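Local coordinates for protein SmhA (Serratia marcescens, PDB 7A27) that is the A component, in soluble form, of the tripartite alpha-pore-forming toxin Smh and probably contributes to its membrane pore, at residues A162-N173 with A263-N271; Q196-L207 with Q228-I239. One frame throughout, in Å; residues are numbered along the deposited sequence.

Contact 1. Residues A162-N173 with A263-N271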
loop_
_atom_site.group_PDB
_atom_site.type_symbol
_atom_site.label_atom_id
_atom_site.label_comp_id
_atom_site.label_asym_id
_atom_site.label_seq_id
_atom_site.Cartn_x
_atom_site.Cartn_y
_atom_site.Cartn_z
ATOM N N ALA A 162 -19.846 28.708 11.557
ATOM C CA ALA A 162 -18.651 28.296 10.783
ATOM C C ALA A 162 -18.094 26.979 11.327
ATOM O O ALA A 162 -17.640 26.162 10.505
ATOM C CB ALA A 162 -17.601 29.373 10.814
ATOM N N LYS A 163 -18.095 26.796 12.653
ATOM C CA LYS A 163 -17.608 25.544 13.281
ATOM C C LYS A 163 -18.464 24.381 12.790
ATOM O O LYS A 163 -17.887 23.303 12.578
ATOM C CB LYS A 163 -17.647 25.580 14.808
ATOM C CG LYS A 163 -16.524 26.365 15.467
ATOM C CD LYS A 163 -16.449 26.143 16.967
ATOM C CE LYS A 163 -15.414 27.010 17.650
ATOM N NZ LYS A 163 -15.633 27.068 19.116
ATOM N N GLN A 164 -19.777 24.592 12.620
ATOM C CA GLN A 164 -20.713 23.523 12.171
ATOM C C GLN A 164 -20.414 23.213 10.703
ATOM O O GLN A 164 -20.356 22.013 10.367
ATOM C CB GLN A 164 -22.190 23.890 12.392
ATOM C CG GLN A 164 -23.162 22.735 12.154
ATOM C CD GLN A 164 -22.944 21.556 13.077
ATOM O OE1 GLN A 164 -23.111 21.627 14.298
ATOM N NE2 GLN A 164 -22.581 20.438 12.474
ATOM N N GLN A 165 -20.212 24.243 9.880
ATOM C CA GLN A 165 -19.886 24.080 8.439
ATOM C C GLN A 165 -18.572 23.304 8.310
ATOM O O GLN A 165 -18.491 22.460 7.409
ATOM C CB GLN A 165 -19.811 25.438 7.752
ATOM C CG GLN A 165 -21.177 26.071 7.570
ATOM C CD GLN A 165 -21.111 27.550 7.280
ATOM O OE1 GLN A 165 -20.076 28.192 7.415
ATOM N NE2 GLN A 165 -22.238 28.109 6.881
ATOM N N ALA A 166 -17.614 23.556 9.205
ATOM C CA ALA A 166 -16.288 22.904 9.230
ATOM C C ALA A 166 -16.419 21.444 9.668
ATOM O O ALA A 166 -15.670 20.609 9.120
ATOM C CB ALA A 166 -15.342 23.645 10.145
ATOM N N GLN A 167 -17.282 21.163 10.656
ATOM C CA GLN A 167 -17.496 19.791 11.185
ATOM C C GLN A 167 -18.181 18.969 10.093
ATOM O O GLN A 167 -17.755 17.830 9.880
ATOM C CB GLN A 167 -18.318 19.801 12.469
ATOM C CG GLN A 167 -18.200 18.530 13.307
ATOM C CD GLN A 167 -19.441 18.359 14.161
ATOM O OE1 GLN A 167 -20.556 18.263 13.637
ATOM N NE2 GLN A 167 -19.273 18.346 15.482
ATOM N N THR A 168 -19.186 19.530 9.414
ATOM C CA THR A 168 -19.913 18.861 8.301
ATOM C C THR A 168 -18.877 18.350 7.298
ATOM O O THR A 168 -18.980 17.181 6.895
ATOM C CB THR A 168 -20.930 19.787 7.624
ATOM O OG1 THR A 168 -21.889 20.178 8.606
ATOM C CG2 THR A 168 -21.649 19.120 6.475
ATOM N N ILE A 169 -17.901 19.192 6.954
ATOM C CA ILE A 169 -16.798 18.863 6.004
ATOM C C ILE A 169 -15.934 17.745 6.603
ATOM O O ILE A 169 -15.724 16.744 5.918
ATOM C CB ILE A 169 -15.999 20.133 5.655
ATOM C CG1 ILE A 169 -16.827 21.045 4.746
ATOM C CG2 ILE A 169 -14.648 19.795 5.038
ATOM C CD1 ILE A 169 -16.246 22.418 4.557
ATOM N N ALA A 170 -15.467 17.895 7.841
ATOM C CA ALA A 170 -14.594 16.908 8.521
ATOM C C ALA A 170 -15.293 15.552 8.516
ATOM O O ALA A 170 -14.633 14.575 8.188
ATOM C CB ALA A 170 -14.258 17.362 9.923
ATOM N N GLU A 171 -16.593 15.523 8.829
ATOM C CA GLU A 171 -17.421 14.292 8.921
ATOM C C GLU A 171 -17.544 13.655 7.540
ATOM O O GLU A 171 -17.417 12.435 7.463
ATOM C CB GLU A 171 -18.779 14.578 9.573
ATOM C CG GLU A 171 -18.675 14.646 11.092
ATOM C CD GLU A 171 -19.942 14.939 11.880
ATOM O OE1 GLU A 171 -20.836 15.686 11.337
ATOM O OE2 GLU A 171 -20.034 14.407 13.044
ATOM N N LEU A 172 -17.770 14.443 6.490
ATOM C CA LEU A 172 -17.905 13.932 5.100
ATOM C C LEU A 172 -16.579 13.336 4.607
ATOM O O LEU A 172 -16.631 12.253 4.015
ATOM C CB LEU A 172 -18.408 15.059 4.194
ATOM C CG LEU A 172 -19.894 15.371 4.364
ATOM C CD1 LEU A 172 -20.276 16.708 3.734
ATOM C CD2 LEU A 172 -20.733 14.236 3.775
ATOM N N ASN A 173 -15.438 14.001 4.822
ATOM C CA ASN A 173 -14.104 13.475 4.425
ATOM C C ASN A 173 -13.886 12.112 5.105
ATOM O O ASN A 173 -13.356 11.209 4.449
ATOM C CB ASN A 173 -12.971 14.453 4.743
ATOM C CG ASN A 173 -12.939 15.696 3.876
ATOM O OD1 ASN A 173 -13.121 15.645 2.658
ATOM N ND2 ASN A 173 -12.646 16.822 4.500
ATOM N N ALA A 263 -21.053 21.735 0.978
ATOM C CA ALA A 263 -20.472 22.100 2.290
ATOM C C ALA A 263 -19.293 23.066 2.122
ATOM O O ALA A 263 -19.173 23.957 3.000
ATOM C CB ALA A 263 -20.073 20.864 3.056
ATOM N N TYR A 264 -18.441 22.891 1.096
ATOM C CA TYR A 264 -17.286 23.794 0.837
ATOM C C TYR A 264 -17.832 25.155 0.365
ATOM O O TYR A 264 -17.327 26.196 0.820
ATOM C CB TYR A 264 -16.258 23.206 -0.134
ATOM C CG TYR A 264 -15.281 22.201 0.432
ATOM C CD1 TYR A 264 -14.313 22.569 1.351
ATOM C CD2 TYR A 264 -15.257 20.887 -0.014
ATOM C CE1 TYR A 264 -13.389 21.658 1.844
ATOM C CE2 TYR A 264 -14.342 19.964 0.476
ATOM C CZ TYR A 264 -13.398 20.341 1.411
ATOM O OH TYR A 264 -12.522 19.399 1.886
ATOM N N ARG A 265 -18.862 25.161 -0.483
ATOM C CA ARG A 265 -19.490 26.411 -0.984
ATOM C C ARG A 265 -19.941 27.237 0.231
ATOM O O ARG A 265 -19.730 28.464 0.233
ATOM C CB ARG A 265 -20.651 26.122 -1.943
ATOM C CG ARG A 265 -20.283 25.264 -3.143
ATOM C CD ARG A 265 -21.369 25.169 -4.193
ATOM N NE ARG A 265 -21.501 26.468 -4.832
ATOM C CZ ARG A 265 -20.649 26.990 -5.742
ATOM N NH1 ARG A 265 -20.885 28.184 -6.274
ATOM N NH2 ARG A 265 -19.566 26.322 -6.128
ATOM N N ALA A 266 -20.498 26.579 1.246
ATOM C CA ALA A 266 -21.002 27.202 2.494
ATOM C C ALA A 266 -19.859 27.812 3.321
ATOM O O ALA A 266 -19.917 29.009 3.624
ATOM C CB ALA A 266 -21.757 26.179 3.306
ATOM N N LEU A 267 -18.857 27.016 3.683
ATOM C CA LEU A 267 -17.718 27.477 4.521
ATOM C C LEU A 267 -16.922 28.575 3.792
ATOM O O LEU A 267 -16.396 29.487 4.467
ATOM C CB LEU A 267 -16.837 26.273 4.859
ATOM C CG LEU A 267 -15.619 26.577 5.728
ATOM C CD1 LEU A 267 -16.032 27.258 7.027
ATOM C CD2 LEU A 267 -14.805 25.316 6.023
ATOM N N ALA A 268 -16.853 28.495 2.461
ATOM C CA ALA A 268 -16.079 29.402 1.591
ATOM C C ALA A 268 -16.607 30.840 1.643
ATOM O O ALA A 268 -15.775 31.775 1.559
ATOM C CB ALA A 268 -16.086 28.872 0.185
ATOM N N THR A 269 -17.921 31.043 1.751
ATOM C CA THR A 269 -18.528 32.409 1.749
ATOM C C THR A 269 -17.691 33.338 2.645
ATOM O O THR A 269 -17.305 34.401 2.162
ATOM C CB THR A 269 -20.032 32.394 2.094
ATOM O OG1 THR A 269 -20.232 31.669 3.311
ATOM C CG2 THR A 269 -20.890 31.780 1.002
ATOM N N ALA A 270 -17.358 32.910 3.864
ATOM C CA ALA A 270 -16.650 33.714 4.893
ATOM C C ALA A 270 -15.202 33.241 5.079
ATOM O O ALA A 270 -14.350 34.109 5.269
ATOM C CB ALA A 270 -17.414 33.657 6.199
ATOM N N ASN A 271 -14.937 31.924 5.101
ATOM C CA ASN A 271 -13.587 31.329 5.322
ATOM C C ASN A 271 -13.220 30.429 4.130
ATOM O O ASN A 271 -13.414 29.209 4.216
ATOM C CB ASN A 271 -13.510 30.537 6.633
ATOM C CG ASN A 271 -14.108 31.273 7.806
ATOM O OD1 ASN A 271 -15.301 31.569 7.813
ATOM N ND2 ASN A 271 -13.291 31.534 8.810
#
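I169 reaches across from helix 160-188 to the last turns of helix 247-268, and its course carries much of this contact. CB is the branch point. I169 CG1, anti to the carbonyl carbon (chi1 -72°), lies against A263, its distance to A263 CB being 3.7 Å, and also sits over one face of the Y264 ring. The other branch, I169 CG2, comes within 3.9 Å of Y264 CZ. At the tip, I169 CD1 is 3.6 Å from L267 CD2 and 3.7 Å from Y264 CD1, wedged between leucine and tyrosine, and both side chains cross that of the isoleucine at about a right angle. The two helices run nearly antiparallel, at 152° with axes 9.2 Å apart, and pack knobs-into-holes within the helical bundle of this alpha-pore-forming toxin: L267 is the knob, set among A162, Q165, A166 and I169. Farther out, the extended chain of Q165 lies over the backbone at A266 and L267, with Q165 OE1 3.8 Å from L267 CA. No hydrogen bond joins the two segments. Beyond the isoleucine, N173 ND2 stops 3.7 Å from Y264 OH, the amide plane turned 46° from the ring.

Contact 2. Residues Q196-L207 with Q228-I239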
loop_
_atom_site.group_PDB
_atom_site.type_symbol
_atom_site.label_atom_id
_atom_site.label_comp_id
_atom_site.label_asym_id
_atom_site.label_seq_id
_atom_site.Cartn_x
_atom_site.Cartn_y
_atom_site.Cartn_z
ATOM N N GLN A 196 -7.442 -0.908 -10.308
ATOM C CA GLN A 196 -7.540 0.393 -10.999
ATOM C C GLN A 196 -8.468 1.276 -10.140
ATOM O O GLN A 196 -9.555 0.823 -9.755
ATOM C CB GLN A 196 -8.071 0.141 -12.413
ATOM C CG GLN A 196 -7.980 1.337 -13.364
ATOM C CD GLN A 196 -6.676 1.491 -14.116
ATOM O OE1 GLN A 196 -5.576 1.570 -13.546
ATOM N NE2 GLN A 196 -6.814 1.594 -15.433
ATOM N N LEU A 197 -8.029 2.497 -9.839
ATOM C CA LEU A 197 -8.855 3.578 -9.241
ATOM C C LEU A 197 -8.711 4.808 -10.134
ATOM O O LEU A 197 -7.644 4.970 -10.719
ATOM C CB LEU A 197 -8.369 3.860 -7.818
ATOM C CG LEU A 197 -8.772 2.844 -6.748
ATOM C CD1 LEU A 197 -8.350 3.323 -5.368
ATOM C CD2 LEU A 197 -10.266 2.574 -6.796
ATOM N N GLY A 198 -9.748 5.623 -10.269
ATOM C CA GLY A 198 -9.717 6.830 -11.117
ATOM C C GLY A 198 -9.693 8.088 -10.271
ATOM O O GLY A 198 -9.442 7.975 -9.063
ATOM N N GLN A 199 -9.959 9.239 -10.893
ATOM C CA GLN A 199 -10.042 10.558 -10.217
ATOM C C GLN A 199 -10.881 11.507 -11.066
ATOM O O GLN A 199 -11.052 11.242 -12.274
ATOM C CB GLN A 199 -8.652 11.153 -10.011
ATOM C CG GLN A 199 -7.850 11.396 -11.284
ATOM C CD GLN A 199 -6.629 12.249 -11.005
ATOM O OE1 GLN A 199 -6.731 13.366 -10.489
ATOM N NE2 GLN A 199 -5.457 11.728 -11.337
ATOM N N SER A 200 -11.392 12.571 -10.452
ATOM C CA SER A 200 -12.183 13.643 -11.115
ATOM C C SER A 200 -12.299 14.821 -10.150
ATOM O O SER A 200 -11.988 14.637 -8.934
ATOM C CB SER A 200 -13.540 13.158 -11.543
ATOM O OG SER A 200 -14.405 12.966 -10.430
ATOM N N ILE A 201 -12.683 15.989 -10.647
ATOM C CA ILE A 201 -12.970 17.144 -9.755
ATOM C C ILE A 201 -14.294 16.792 -9.055
ATOM O O ILE A 201 -15.208 16.292 -9.751
ATOM C CB ILE A 201 -13.039 18.466 -10.539
ATOM C CG1 ILE A 201 -11.805 18.691 -11.427
ATOM C CG2 ILE A 201 -13.337 19.630 -9.584
ATOM C CD1 ILE A 201 -10.490 18.633 -10.704
ATOM N N VAL A 202 -14.377 16.958 -7.731
ATOM C CA VAL A 202 -15.575 16.561 -6.929
ATOM C C VAL A 202 -16.191 17.772 -6.222
ATOM O O VAL A 202 -17.397 17.726 -5.906
ATOM C CB VAL A 202 -15.187 15.474 -5.917
ATOM C CG1 VAL A 202 -14.719 14.212 -6.619
ATOM C CG2 VAL A 202 -14.131 15.963 -4.937
ATOM N N ALA A 203 -15.386 18.803 -5.981
ATOM C CA ALA A 203 -15.773 20.030 -5.257
ATOM C C ALA A 203 -14.917 21.206 -5.712
ATOM O O ALA A 203 -13.961 21.001 -6.478
ATOM C CB ALA A 203 -15.620 19.801 -3.776
ATOM N N ALA A 204 -15.241 22.398 -5.230
ATOM C CA ALA A 204 -14.554 23.650 -5.594
ATOM C C ALA A 204 -14.725 24.672 -4.476
ATOM O O ALA A 204 -15.736 24.588 -3.755
ATOM C CB ALA A 204 -15.130 24.140 -6.884
ATOM N N VAL A 205 -13.764 25.586 -4.356
ATOM C CA VAL A 205 -13.735 26.655 -3.320
ATOM C C VAL A 205 -13.633 28.005 -4.015
ATOM O O VAL A 205 -12.552 28.376 -4.449
ATOM C CB VAL A 205 -12.560 26.459 -2.342
ATOM C CG1 VAL A 205 -12.580 27.486 -1.201
ATOM C CG2 VAL A 205 -12.524 25.046 -1.776
ATOM N N PRO A 206 -14.742 28.759 -4.181
ATOM C CA PRO A 206 -14.662 30.139 -4.667
ATOM C C PRO A 206 -13.720 30.977 -3.782
ATOM O O PRO A 206 -13.810 30.831 -2.580
ATOM C CB PRO A 206 -16.104 30.655 -4.544
ATOM C CG PRO A 206 -16.964 29.396 -4.586
ATOM C CD PRO A 206 -16.119 28.302 -3.961
ATOM N N LEU A 207 -12.860 31.813 -4.382
ATOM C CA LEU A 207 -11.869 32.684 -3.691
ATOM C C LEU A 207 -12.267 34.163 -3.894
ATOM O O LEU A 207 -12.517 34.533 -5.043
ATOM C CB LEU A 207 -10.490 32.330 -4.268
ATOM C CG LEU A 207 -10.066 30.853 -4.149
ATOM C CD1 LEU A 207 -8.724 30.570 -4.796
ATOM C CD2 LEU A 207 -10.007 30.397 -2.702
ATOM N N GLN A 228 -7.000 33.165 -9.241
ATOM C CA GLN A 228 -7.480 31.756 -9.263
ATOM C C GLN A 228 -8.971 31.863 -8.889
ATOM O O GLN A 228 -9.276 31.956 -7.678
ATOM C CB GLN A 228 -6.659 30.883 -8.297
ATOM C CG GLN A 228 -6.713 29.372 -8.541
ATOM C CD GLN A 228 -5.949 28.566 -7.496
ATOM O OE1 GLN A 228 -5.451 29.096 -6.509
ATOM N NE2 GLN A 228 -5.826 27.271 -7.732
ATOM N N ALA A 229 -9.857 31.999 -9.882
ATOM C CA ALA A 229 -11.327 32.074 -9.697
ATOM C C ALA A 229 -11.747 31.056 -8.624
ATOM O O ALA A 229 -12.509 31.436 -7.707
ATOM C CB ALA A 229 -12.030 31.820 -11.007
ATOM N N SER A 230 -11.237 29.818 -8.687
ATOM C CA SER A 230 -11.575 28.762 -7.701
ATOM C C SER A 230 -10.521 27.656 -7.604
ATOM O O SER A 230 -9.957 27.243 -8.615
ATOM C CB SER A 230 -12.922 28.187 -8.003
ATOM O OG SER A 230 -12.888 27.415 -9.194
ATOM N N TYR A 231 -10.339 27.158 -6.379
ATOM C CA TYR A 231 -9.451 26.014 -6.040
ATOM C C TYR A 231 -10.228 24.715 -6.310
ATOM O O TYR A 231 -11.203 24.447 -5.568
ATOM C CB TYR A 231 -8.963 26.151 -4.592
ATOM C CG TYR A 231 -8.067 25.031 -4.140
ATOM C CD1 TYR A 231 -6.706 25.064 -4.364
ATOM C CD2 TYR A 231 -8.586 23.912 -3.520
ATOM C CE1 TYR A 231 -5.887 24.009 -3.995
ATOM C CE2 TYR A 231 -7.777 22.861 -3.117
ATOM C CZ TYR A 231 -6.422 22.895 -3.378
ATOM O OH TYR A 231 -5.618 21.860 -2.986
ATOM N N MET A 232 -9.833 23.958 -7.343
ATOM C CA MET A 232 -10.520 22.702 -7.769
ATOM C C MET A 232 -10.001 21.496 -6.982
ATOM O O MET A 232 -8.791 21.205 -7.063
ATOM C CB MET A 232 -10.349 22.453 -9.270
ATOM C CG MET A 232 -10.863 23.616 -10.099
ATOM S SD MET A 232 -12.674 23.781 -9.938
ATOM C CE MET A 232 -13.145 22.992 -11.485
ATOM N N ILE A 233 -10.913 20.787 -6.308
ATOM C CA ILE A 233 -10.612 19.627 -5.416
ATOM C C ILE A 233 -10.768 18.317 -6.187
ATOM O O ILE A 233 -11.875 18.027 -6.696
ATOM C CB ILE A 233 -11.511 19.649 -4.175
ATOM C CG1 ILE A 233 -11.330 20.959 -3.398
ATOM C CG2 ILE A 233 -11.269 18.424 -3.313
ATOM C CD1 ILE A 233 -12.334 21.214 -2.294
ATOM N N SER A 234 -9.677 17.559 -6.267
ATOM C CA SER A 234 -9.605 16.240 -6.937
ATOM C C SER A 234 -9.940 15.170 -5.896
ATOM O O SER A 234 -9.543 15.329 -4.715
ATOM C CB SER A 234 -8.249 16.017 -7.583
ATOM O OG SER A 234 -7.927 17.063 -8.507
ATOM N N GLY A 235 -10.685 14.147 -6.300
ATOM C CA GLY A 235 -11.052 13.028 -5.421
ATOM C C GLY A 235 -10.966 11.716 -6.169
ATOM O O GLY A 235 -11.178 11.734 -7.414
ATOM N N ILE A 236 -10.652 10.630 -5.451
ATOM C CA ILE A 236 -10.608 9.245 -6.014
ATOM C C ILE A 236 -12.017 8.910 -6.503
ATOM O O ILE A 236 -12.983 9.437 -5.901
ATOM C CB ILE A 236 -10.152 8.196 -4.980
ATOM C CG1 ILE A 236 -8.777 8.504 -4.379
ATOM C CG2 ILE A 236 -10.192 6.804 -5.587
ATOM C CD1 ILE A 236 -7.651 8.512 -5.370
ATOM N N GLN A 237 -12.130 8.068 -7.535
ATOM C CA GLN A 237 -13.423 7.586 -8.070
ATOM C C GLN A 237 -13.252 6.122 -8.474
ATOM O O GLN A 237 -12.122 5.696 -8.717
ATOM C CB GLN A 237 -13.842 8.413 -9.273
ATOM C CG GLN A 237 -15.327 8.751 -9.254
ATOM C CD GLN A 237 -15.675 9.935 -8.380
ATOM O OE1 GLN A 237 -14.987 10.963 -8.345
ATOM N NE2 GLN A 237 -16.884 9.863 -7.842
ATOM N N ALA A 238 -14.336 5.360 -8.494
ATOM C CA ALA A 238 -14.300 3.967 -8.974
ATOM C C ALA A 238 -14.226 4.053 -10.494
ATOM O O ALA A 238 -14.706 5.078 -11.036
ATOM C CB ALA A 238 -15.516 3.214 -8.501
ATOM N N ILE A 239 -13.653 3.047 -11.153
ATOM C CA ILE A 239 -13.565 3.021 -12.641
ATOM C C ILE A 239 -14.951 2.857 -13.274
ATOM O O ILE A 239 -15.193 3.584 -14.253
ATOM C CB ILE A 239 -12.533 1.986 -13.105
ATOM C CG1 ILE A 239 -11.144 2.461 -12.696
ATOM C CG2 ILE A 239 -12.589 1.721 -14.601
ATOM C CD1 ILE A 239 -10.681 3.748 -13.353
HETATM O O HOH W 1 -8.682 14.985 -10.658
#
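G198 pairs with Q237 at one end of an antiparallel two-stranded sheet, and backbone hydrogen bonds continue to V205 and Y231 across a beta bulge between I201 and A203 that shifts the register by one residue. This sheet, formed by strands 198-206 and 230-237, is a small beta element in a mostly helical toxin, consistent with the beta-tongue of soluble alpha-pore-forming toxins. At the bulge V202 N donates to I233 O over 2.9 Å, while I233 N turns to A203 O. V202 CG2, between the backbone N and the carbonyl carbon, comes within 3.5 Å of I233 O. On the face bearing A203 and V205, I233 CD1 bridges the pair, 3.9 Å from A203 CB and from V205 CG2; helices 247-268 and 272-299 cover this apolar row. The other face carries A204 and M232, whose SD lies 3.9 Å from A204 CB. The bent methionine chain also brings M232 CE against I201 CG2. Q199 NE2 reaches beyond the two strands to hydrogen-bond L362 O and S37 OG. S200 OG donates to Q237 OE1 over 2.9 Å, arriving 43° above the plane of the amide carbonyl.

In the fold
Contact 1 and contact 2 have centres about 16 Å apart, on the same side of the chain's centre. Along the chain, helix 160-188 leads into strand 198-206, strand 230-237 follows, and helix 247-268 comes next; the hairpin of contact 2 is thus inserted between the helices that contact 1 brings together. Y264 belongs to both neighbourhoods: its CE2 lies 3.6 Å from I233 CD1, and its CD2 packs against A203 CB. A268 adds a second touch, to V205. The sheet is therefore laid against helix 247-268 in this soluble form, which is consistent with a beta-tongue held against the bundle before pore formation.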